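Local coordinates for protein glucanase (Klebsiella pneumoniae, PDB 5GY3) that probably cuts internal beta-1,4-glucosidic bonds in cellulose and related beta-glucans, as a family 8 glycoside hydrolase, at residues T90-A95 / D113-S118; A95-Q100 / W158-E163; P251-V256 / V261-M266. All coordinates share one frame; numbering follows the deposited sequence.

Interaction 1 (T90-A95 / D113-S118); sequences TLIAWA and DAITAS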
loop_
_atom_site.group_PDB
_atom_site.type_symbol
_atom_site.label_atom_id
_atom_site.label_comp_id
_atom_site.label_asym_id
_atom_site.label_seq_id
_atom_site.Cartn_x
_atom_site.Cartn_y
_atom_site.Cartn_z
ATOM N N THR A 90 -1.756 -7.321 -3.737
ATOM C CA THR A 90 -0.970 -6.676 -4.784
ATOM C C THR A 90 0.505 -6.624 -4.413
ATOM O O THR A 90 1.378 -6.915 -5.244
ATOM C CB THR A 90 -1.510 -5.260 -5.018
ATOM O OG1 THR A 90 -2.852 -5.328 -5.515
ATOM C CG2 THR A 90 -0.640 -4.491 -5.988
ATOM N N LEU A 91 0.803 -6.217 -3.172
ATOM C CA LEU A 91 2.191 -6.082 -2.741
ATOM C C LEU A 91 2.909 -7.419 -2.789
ATOM O O LEU A 91 4.076 -7.496 -3.206
ATOM C CB LEU A 91 2.235 -5.515 -1.323
ATOM C CG LEU A 91 1.754 -4.069 -1.203
ATOM C CD1 LEU A 91 1.450 -3.742 0.253
ATOM C CD2 LEU A 91 2.800 -3.128 -1.771
ATOM N N ILE A 92 2.220 -8.480 -2.360
ATOM C CA ILE A 92 2.776 -9.832 -2.413
ATOM C C ILE A 92 3.069 -10.232 -3.854
ATOM O O ILE A 92 4.155 -10.732 -4.167
ATOM C CB ILE A 92 1.820 -10.829 -1.729
ATOM C CG1 ILE A 92 1.772 -10.578 -0.211
ATOM C CG2 ILE A 92 2.230 -12.271 -2.048
ATOM C CD1 ILE A 92 0.533 -11.196 0.517
ATOM N N ALA A 93 2.100 -10.024 -4.755
ATOM C CA ALA A 93 2.310 -10.406 -6.149
ATOM C C ALA A 93 3.426 -9.586 -6.778
ATOM O O ALA A 93 4.178 -10.084 -7.625
ATOM C CB ALA A 93 1.015 -10.243 -6.951
ATOM N N TRP A 94 3.514 -8.311 -6.406
ATOM C CA TRP A 94 4.558 -7.436 -6.931
ATOM C C TRP A 94 5.928 -7.871 -6.433
ATOM O O TRP A 94 6.888 -7.942 -7.212
ATOM C CB TRP A 94 4.253 -5.995 -6.507
ATOM C CG TRP A 94 5.118 -4.953 -7.115
ATOM C CD1 TRP A 94 5.822 -5.029 -8.290
ATOM C CD2 TRP A 94 5.355 -3.651 -6.586
ATOM N NE1 TRP A 94 6.484 -3.844 -8.519
ATOM C CE2 TRP A 94 6.209 -2.982 -7.488
ATOM C CE3 TRP A 94 4.923 -2.978 -5.436
ATOM C CZ2 TRP A 94 6.655 -1.681 -7.264
ATOM C CZ3 TRP A 94 5.354 -1.675 -5.226
ATOM C CH2 TRP A 94 6.203 -1.041 -6.141
ATOM N N ALA A 95 6.032 -8.188 -5.138
ATOM C CA ALA A 95 7.295 -8.676 -4.597
ATOM C C ALA A 95 7.748 -9.955 -5.301
ATOM O O ALA A 95 8.945 -10.126 -5.583
ATOM C CB ALA A 95 7.157 -8.901 -3.091
ATOM N N ASP A 113 1.801 -14.496 -11.257
ATOM C CA ASP A 113 0.786 -14.506 -12.308
ATOM C C ASP A 113 -0.562 -15.005 -11.793
ATOM O O ASP A 113 -1.614 -14.526 -12.231
ATOM C CB ASP A 113 1.234 -15.390 -13.473
ATOM C CG ASP A 113 2.445 -14.850 -14.204
ATOM O OD1 ASP A 113 2.689 -13.635 -14.132
ATOM O OD2 ASP A 113 3.140 -15.658 -14.871
ATOM N N ALA A 114 -0.555 -16.008 -10.909
ATOM C CA ALA A 114 -1.810 -16.522 -10.373
ATOM C C ALA A 114 -2.524 -15.463 -9.546
ATOM O O ALA A 114 -3.751 -15.307 -9.647
ATOM C CB ALA A 114 -1.553 -17.784 -9.542
ATOM N N ILE A 115 -1.768 -14.722 -8.732
ATOM C CA ILE A 115 -2.346 -13.694 -7.870
ATOM C C ILE A 115 -2.860 -12.523 -8.694
ATOM O O ILE A 115 -3.959 -12.016 -8.438
ATOM C CB ILE A 115 -1.313 -13.234 -6.822
ATOM C CG1 ILE A 115 -0.865 -14.436 -5.974
ATOM C CG2 ILE A 115 -1.882 -12.092 -5.952
ATOM C CD1 ILE A 115 0.434 -14.210 -5.207
ATOM N N THR A 116 -2.090 -12.073 -9.699
ATOM C CA THR A 116 -2.575 -10.950 -10.500
ATOM C C THR A 116 -3.811 -11.341 -11.303
ATOM O O THR A 116 -4.729 -10.531 -11.456
ATOM C CB THR A 116 -1.484 -10.387 -11.420
ATOM O OG1 THR A 116 -0.983 -11.399 -12.302
ATOM C CG2 THR A 116 -0.339 -9.826 -10.597
ATOM N N ALA A 117 -3.867 -12.576 -11.810
ATOM C CA ALA A 117 -5.093 -13.021 -12.473
ATOM C C ALA A 117 -6.261 -13.055 -11.493
ATOM O O ALA A 117 -7.388 -12.670 -11.843
ATOM C CB ALA A 117 -4.889 -14.391 -13.116
ATOM N N SER A 118 -6.004 -13.491 -10.255
ATOM C CA SER A 118 -7.042 -13.478 -9.224
ATOM C C SER A 118 -7.484 -12.058 -8.887
ATOM O O SER A 118 -8.672 -11.809 -8.649
ATOM C CB SER A 118 -6.542 -14.180 -7.957
ATOM O OG SER A 118 -6.512 -15.584 -8.122
#
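Ala93 meets Ile115 and Thr116 without any flat group from either segment taking part, and the contact between the two segments is wholly aliphatic; the nearby ring of Phe161, from helix 155-164, packs on Ala93 and Thr116. The aromatic residue beside the contact, Trp94, points away from segment 113-118, and its indole meets the ring of Trp227 at about 55° between planes. In the contact itself the CB of Ala93 is the central atom. It sits against the beta-branch of Ile115, 3.6 Å from Ile115 CG2, and Thr116 CG2 reaches the same methyl from roughly a right angle to this, 3.9 Å from Ala93 CB. Ile115 sends CG1 the other way from its carbonyl carbon (chi1 -59°), which leaves CG2 to face the alanine while CD1 reaches along to Ile92. There the two isoleucines cross at about a right angle, Ile92 CG2 lying 4.1 Å from Ile115 CD1. Thr116 turns its methyl beside its own backbone N and on to Ala93.

The small side chain of Ala93 allows its CA within 6.0 Å of Ile115 CA; the segment axes approach to 9.0 Å. No hydrogen bond joins the two segments, but just beside them the hydroxyl of Ser112 bonds to Ala93 O, adding one polar tie to this buried interface. Further out, Ile92 also packs on Trp52 and Thr55 of helix 45-59.

The segments run nearly antiparallel, at 147° between their directions, as consecutive helices 86-103 and 106-123 joined by a very short turn. Such antiparallel packing of consecutive helices is characteristic of the (alpha/alpha)6 barrel of family 8 glycoside hydrolases.

Interaction 2 (A95-Q100 / W158-E163); sequences ALLRAQ and WRAFAE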
loop_
_atom_site.group_PDB
_atom_site.type_symbol
_atom_site.label_atom_id
_atom_site.label_comp_id
_atom_site.label_asym_id
_atom_site.label_seq_id
_atom_site.Cartn_x
_atom_site.Cartn_y
_atom_site.Cartn_z
ATOM N N ALA A 95 6.032 -8.188 -5.138
ATOM C CA ALA A 95 7.295 -8.676 -4.597
ATOM C C ALA A 95 7.748 -9.955 -5.301
ATOM O O ALA A 95 8.945 -10.126 -5.583
ATOM C CB ALA A 95 7.157 -8.901 -3.091
ATOM N N LEU A 96 6.807 -10.860 -5.592
ATOM C CA LEU A 96 7.145 -12.100 -6.295
ATOM C C LEU A 96 7.662 -11.823 -7.698
ATOM O O LEU A 96 8.635 -12.446 -8.143
ATOM C CB LEU A 96 5.924 -13.021 -6.353
ATOM C CG LEU A 96 5.647 -13.712 -5.014
ATOM C CD1 LEU A 96 4.203 -14.213 -4.909
ATOM C CD2 LEU A 96 6.653 -14.859 -4.804
ATOM N N LEU A 97 7.021 -10.901 -8.418
ATOM C CA LEU A 97 7.525 -10.515 -9.732
ATOM C C LEU A 97 8.955 -9.990 -9.633
ATOM O O LEU A 97 9.836 -10.370 -10.420
ATOM C CB LEU A 97 6.588 -9.473 -10.338
ATOM C CG LEU A 97 6.478 -9.400 -11.847
ATOM C CD1 LEU A 97 6.140 -10.800 -12.360
ATOM C CD2 LEU A 97 5.375 -8.413 -12.199
ATOM N N ARG A 98 9.217 -9.133 -8.645
ATOM C CA ARG A 98 10.557 -8.582 -8.488
ATOM C C ARG A 98 11.553 -9.646 -8.041
ATOM O O ARG A 98 12.735 -9.584 -8.409
ATOM C CB ARG A 98 10.507 -7.402 -7.516
ATOM C CG ARG A 98 9.820 -6.179 -8.152
ATOM C CD ARG A 98 9.219 -5.205 -7.132
ATOM N NE ARG A 98 10.206 -4.375 -6.444
ATOM C CZ ARG A 98 10.558 -3.141 -6.811
ATOM N NH1 ARG A 98 10.025 -2.572 -7.881
ATOM N NH2 ARG A 98 11.444 -2.460 -6.093
ATOM N N ALA A 99 11.094 -10.642 -7.287
ATOM C CA ALA A 99 11.972 -11.734 -6.881
ATOM C C ALA A 99 12.438 -12.553 -8.079
ATOM O O ALA A 99 13.586 -13.013 -8.117
ATOM C CB ALA A 99 11.253 -12.629 -5.873
ATOM N N GLN A 100 11.556 -12.768 -9.061
ATOM C CA GLN A 100 11.972 -13.488 -10.262
ATOM C C GLN A 100 13.130 -12.778 -10.942
ATOM O O GLN A 100 14.090 -13.418 -11.387
ATOM C CB GLN A 100 10.807 -13.626 -11.243
ATOM C CG GLN A 100 11.203 -14.334 -12.548
ATOM C CD GLN A 100 11.774 -13.387 -13.584
ATOM O OE1 GLN A 100 11.269 -12.281 -13.766
ATOM N NE2 GLN A 100 12.844 -13.810 -14.255
ATOM N N TRP A 158 1.017 -1.936 -10.473
ATOM C CA TRP A 158 0.179 -2.156 -11.648
ATOM C C TRP A 158 0.988 -2.030 -12.936
ATOM O O TRP A 158 0.770 -2.782 -13.893
ATOM C CB TRP A 158 -0.982 -1.169 -11.656
ATOM C CG TRP A 158 -1.936 -1.353 -10.513
ATOM C CD1 TRP A 158 -1.881 -2.305 -9.534
ATOM C CD2 TRP A 158 -3.092 -0.555 -10.234
ATOM N NE1 TRP A 158 -2.939 -2.154 -8.669
ATOM C CE2 TRP A 158 -3.693 -1.081 -9.074
ATOM C CE3 TRP A 158 -3.679 0.555 -10.863
ATOM C CZ2 TRP A 158 -4.862 -0.544 -8.527
ATOM C CZ3 TRP A 158 -4.834 1.097 -10.316
ATOM C CH2 TRP A 158 -5.415 0.546 -9.161
ATOM N N ARG A 159 1.920 -1.074 -12.981
ATOM C CA ARG A 159 2.755 -0.930 -14.170
ATOM C C ARG A 159 3.627 -2.168 -14.355
ATOM O O ARG A 159 3.758 -2.681 -15.471
ATOM C CB ARG A 159 3.608 0.344 -14.069
ATOM C CG ARG A 159 4.535 0.589 -15.258
ATOM C CD ARG A 159 5.899 1.083 -14.821
ATOM N NE ARG A 159 6.257 0.541 -13.482
ATOM C CZ ARG A 159 7.118 -0.441 -13.273
ATOM N NH1 ARG A 159 7.719 -0.987 -14.308
ATOM N NH2 ARG A 159 7.369 -0.836 -12.043
ATOM N N ALA A 160 4.195 -2.685 -13.261
ATOM C CA ALA A 160 4.986 -3.909 -13.338
ATOM C C ALA A 160 4.143 -5.083 -13.812
ATOM O O ALA A 160 4.595 -5.882 -14.643
ATOM C CB ALA A 160 5.610 -4.227 -11.976
ATOM N N PHE A 161 2.920 -5.214 -13.287
ATOM C CA PHE A 161 2.039 -6.289 -13.745
ATOM C C PHE A 161 1.830 -6.210 -15.254
ATOM O O PHE A 161 1.921 -7.221 -15.966
ATOM C CB PHE A 161 0.681 -6.212 -13.043
ATOM C CG PHE A 161 0.726 -6.380 -11.540
ATOM C CD1 PHE A 161 1.816 -6.950 -10.906
ATOM C CD2 PHE A 161 -0.357 -5.964 -10.771
ATOM C CE1 PHE A 161 1.839 -7.113 -9.513
ATOM C CE2 PHE A 161 -0.353 -6.125 -9.387
ATOM C CZ PHE A 161 0.759 -6.692 -8.754
ATOM N N ALA A 162 1.526 -5.009 -15.752
ATOM C CA ALA A 162 1.227 -4.844 -17.172
ATOM C C ALA A 162 2.392 -5.261 -18.061
ATOM O O ALA A 162 2.177 -5.764 -19.167
ATOM C CB ALA A 162 0.849 -3.394 -17.464
ATOM N N GLU A 163 3.628 -5.046 -17.608
ATOM C CA GLU A 163 4.785 -5.453 -18.401
ATOM C C GLU A 163 4.908 -6.965 -18.523
ATOM O O GLU A 163 5.625 -7.442 -19.415
ATOM C CB GLU A 163 6.058 -4.904 -17.794
ATOM C CG GLU A 163 6.061 -3.406 -17.615
ATOM C CD GLU A 163 7.373 -2.917 -17.031
ATOM O OE1 GLU A 163 7.657 -3.205 -15.842
ATOM O OE2 GLU A 163 8.137 -2.254 -17.760
HETATM O O HOH W 1 8.761 -3.462 -10.427
#
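Leu97 and Ala160 mark the closest approach of two helical segments whose backbones stay well apart, their CA atoms 7.9 Å from each other. The spacing leaves room for one large side chain rather than close backbone packing, and no direct hydrogen bond crosses it. Leu97 supplies that side chain. Its CG stands roughly opposite the backbone N (chi1 -151°), and the branch CD2 is carried onto the other helix, where it lies 3.6 Å from Ala160 O and 4.2 Å from Ala160 CB. The same methyl touches Phe161 at the edge of the ring, near its plane, with Leu97 CD2 4.1 Å from Phe161 CD1. Between these two segments a single methyl, Leu97 CD2, makes all the close contacts.

Although the CB of Phe161 is directed away from segment 95-100, its ring turns back against helix 86-103, packing on Ala93 and Trp94, and it meets Trp170 edge to face. A polar layer borders this apolar patch. Water 1 accepts a hydrogen bond from Arg98 NH1 at 3.0 Å and a weak one from Arg159 NH2, the latter reaching it in the plane of the guanidinium. The two cationic groups stay separated, with Arg98 NH1 5.2 Å from Arg159 NH2, and each has an acid partner: Arg159 NH1 is in a salt bridge 2.7 Å from Glu163 OE1, and Arg98 NH2 pairs with Asp308. These carboxylates, together with the water, probably offset the like charges.

Leu96, on another side of its helix, packs on Tyr108 and Ile115. Sequence-distant helices 86-103 and 155-164 are thus joined by leucine and phenylalanine inside and by a water-bridged arginine pair towards the margin, an interhelical packing that belongs to the (alpha/alpha)6 barrel of the family.

Interaction 3 (P251-V256 / V261-M266); sequences PAWINV and VAPWYM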
loop_
_atom_site.group_PDB
_atom_site.type_symbol
_atom_site.label_atom_id
_atom_site.label_comp_id
_atom_site.label_asym_id
_atom_site.label_seq_id
_atom_site.Cartn_x
_atom_site.Cartn_y
_atom_site.Cartn_z
ATOM N N PRO A 251 1.124 18.567 10.037
ATOM C CA PRO A 251 0.162 17.723 10.761
ATOM C C PRO A 251 0.160 16.297 10.232
ATOM O O PRO A 251 0.280 16.061 9.029
ATOM C CB PRO A 251 -1.178 18.419 10.511
ATOM C CG PRO A 251 -0.790 19.871 10.237
ATOM C CD PRO A 251 0.495 19.780 9.484
ATOM N N ALA A 252 0.022 15.341 11.156
ATOM C CA ALA A 252 0.059 13.931 10.771
ATOM C C ALA A 252 -1.195 13.496 10.025
ATOM O O ALA A 252 -1.157 12.478 9.326
ATOM C CB ALA A 252 0.244 13.044 12.005
ATOM N N TRP A 253 -2.311 14.206 10.195
ATOM C CA TRP A 253 -3.500 13.962 9.393
ATOM C C TRP A 253 -4.264 15.267 9.212
ATOM O O TRP A 253 -4.044 16.244 9.936
ATOM C CB TRP A 253 -4.423 12.893 10.011
ATOM C CG TRP A 253 -4.812 13.086 11.470
ATOM C CD1 TRP A 253 -4.260 12.455 12.554
ATOM C CD2 TRP A 253 -5.856 13.931 11.994
ATOM N NE1 TRP A 253 -4.886 12.861 13.714
ATOM C CE2 TRP A 253 -5.867 13.763 13.397
ATOM C CE3 TRP A 253 -6.790 14.797 11.413
ATOM C CZ2 TRP A 253 -6.758 14.450 14.225
ATOM C CZ3 TRP A 253 -7.675 15.480 12.241
ATOM C CH2 TRP A 253 -7.656 15.294 13.632
ATOM N N ILE A 254 -5.169 15.275 8.230
ATOM C CA ILE A 254 -6.129 16.368 8.084
ATOM C C ILE A 254 -7.506 15.785 7.796
ATOM O O ILE A 254 -7.648 14.836 7.018
ATOM C CB ILE A 254 -5.705 17.374 6.983
ATOM C CG1 ILE A 254 -6.812 18.409 6.752
ATOM C CG2 ILE A 254 -5.361 16.661 5.669
ATOM C CD1 ILE A 254 -6.373 19.602 5.926
ATOM N N ASN A 255 -8.522 16.318 8.470
ATOM C CA ASN A 255 -9.909 16.009 8.127
ATOM C C ASN A 255 -10.260 16.808 6.876
ATOM O O ASN A 255 -10.314 18.042 6.914
ATOM C CB ASN A 255 -10.822 16.355 9.301
ATOM C CG ASN A 255 -12.279 16.006 9.042
ATOM O OD1 ASN A 255 -12.838 16.299 7.979
ATOM N ND2 ASN A 255 -12.908 15.387 10.031
ATOM N N VAL A 256 -10.472 16.122 5.749
ATOM C CA VAL A 256 -10.624 16.852 4.488
ATOM C C VAL A 256 -12.016 17.439 4.340
ATOM O O VAL A 256 -12.235 18.271 3.449
ATOM C CB VAL A 256 -10.282 15.973 3.268
ATOM C CG1 VAL A 256 -8.823 15.482 3.352
ATOM C CG2 VAL A 256 -11.241 14.803 3.156
ATOM N N VAL A 261 -6.944 19.783 11.501
ATOM C CA VAL A 261 -5.690 19.053 11.348
ATOM C C VAL A 261 -5.284 18.435 12.682
ATOM O O VAL A 261 -5.721 18.855 13.764
ATOM C CB VAL A 261 -4.533 19.926 10.810
ATOM C CG1 VAL A 261 -4.867 20.490 9.454
ATOM C CG2 VAL A 261 -4.190 21.039 11.804
ATOM N N ALA A 262 -4.425 17.424 12.583
ATOM C CA ALA A 262 -3.871 16.782 13.765
ATOM C C ALA A 262 -3.092 17.802 14.586
ATOM O O ALA A 262 -2.418 18.669 14.019
ATOM C CB ALA A 262 -2.939 15.634 13.379
ATOM N N PRO A 263 -3.145 17.724 15.917
ATOM C CA PRO A 263 -2.313 18.604 16.743
ATOM C C PRO A 263 -0.886 18.109 16.901
ATOM O O PRO A 263 -0.116 18.703 17.668
ATOM C CB PRO A 263 -3.054 18.587 18.086
ATOM C CG PRO A 263 -3.597 17.207 18.162
ATOM C CD PRO A 263 -4.045 16.894 16.734
ATOM N N TRP A 264 -0.512 17.026 16.228
ATOM C CA TRP A 264 0.850 16.535 16.284
ATOM C C TRP A 264 1.337 16.281 14.864
ATOM O O TRP A 264 0.551 16.244 13.904
ATOM C CB TRP A 264 0.955 15.283 17.162
ATOM C CG TRP A 264 0.099 14.155 16.696
ATOM C CD1 TRP A 264 -1.247 14.006 16.891
ATOM C CD2 TRP A 264 0.530 13.017 15.951
ATOM N NE1 TRP A 264 -1.676 12.838 16.314
ATOM C CE2 TRP A 264 -0.604 12.207 15.735
ATOM C CE3 TRP A 264 1.767 12.600 15.448
ATOM C CZ2 TRP A 264 -0.544 11.010 15.032
ATOM C CZ3 TRP A 264 1.830 11.410 14.753
ATOM C CH2 TRP A 264 0.679 10.630 14.547
ATOM N N TYR A 265 2.650 16.131 14.744
ATOM C CA TYR A 265 3.346 16.324 13.480
ATOM C C TYR A 265 3.964 15.040 12.946
ATOM O O TYR A 265 4.349 14.142 13.701
ATOM C CB TYR A 265 4.455 17.361 13.624
ATOM C CG TYR A 265 3.988 18.668 14.208
ATOM C CD1 TYR A 265 2.799 19.254 13.792
ATOM C CD2 TYR A 265 4.739 19.313 15.180
ATOM C CE1 TYR A 265 2.372 20.475 14.332
ATOM C CE2 TYR A 265 4.327 20.518 15.715
ATOM C CZ TYR A 265 3.144 21.090 15.296
ATOM O OH TYR A 265 2.753 22.293 15.843
ATOM N N MET A 266 4.110 15.003 11.622
ATOM C CA MET A 266 4.777 13.888 10.969
ATOM C C MET A 266 6.218 13.775 11.431
ATOM O O MET A 266 6.950 14.774 11.498
ATOM C CB MET A 266 4.735 14.063 9.451
ATOM C CG MET A 266 3.343 14.109 8.886
ATOM S SD MET A 266 3.443 14.068 7.084
ATOM C CE MET A 266 1.713 13.907 6.683
HETATM O O HOH W 2 -4.736 12.271 16.690
#
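Two backbone hydrogen bonds tie Pro251-Val256 to Val261-Met266. Ala252 N donates to Trp264 O at 2.9 Å, in the carbonyl plane, and Ala262 N donates to Trp253 O at 2.9 Å, tilted 33° from the plane of the Trp253 carbonyl. They belong to two isolated bridges, Pro251 with Tyr265 and Ile254 with Val261, whose register slips by one residue, so the pairing is an irregular loop closure and not a continuous ladder.

CH-pi contacts come next, each an alanine methyl over an indole. Ala262 CB stands 3.4 Å from the centroid of the five-membered ring of Trp253, and Ala252 CB 3.5 Å from that of the six-membered ring of Trp264. Both tryptophans have CG between the backbone N and the carbonyl carbon (chi1 51° and 59°), which helps fold the rings back over the opposite segment.

Water 2 accepts from both indoles, at 3.0 Å from Trp253 NE1 and 3.1 Å from Trp264 NE1, lying in each ring plane.

Apolar packing adds to this: Val261 CB is 3.7 Å from Pro251 CB, and its CG1 meets Ile254. Met266 CE also lies in van der Waals contact with the carbonyl oxygen of Pro251.

Arg213 makes a cation-pi contact with Trp253. Ile254 pairs with Met214 of antiparallel strand 213-214, Trp241 of helix 236-243 packs on Ile254 and Met266, and the chain enters helix 268-278 soon after Met266.

Interactions 1 and 2 are neighbours on helix 86-103, share Ala95, and have centres 8 Å apart. Phe161 bridges them: its CD1 lies 3.6 Å from Thr116 CG2 and its CZ 3.6 Å from Thr90 O, so helices 86-103, 106-123 and 155-164 pack as one cluster. Asp87, the predicted nucleophile, lies near the start of helix 86-103. In interaction 1 the side chain of Ile92 is about 9 Å from that of Asp87. In interaction 2 the side chain of Phe161 is about 10 Å from that of Asp87. Interaction 3 is on the opposite side of the chain's centre, its nearest atoms about 19 Å from interaction 1 and about 20 Å from interaction 2, and away from that predicted site.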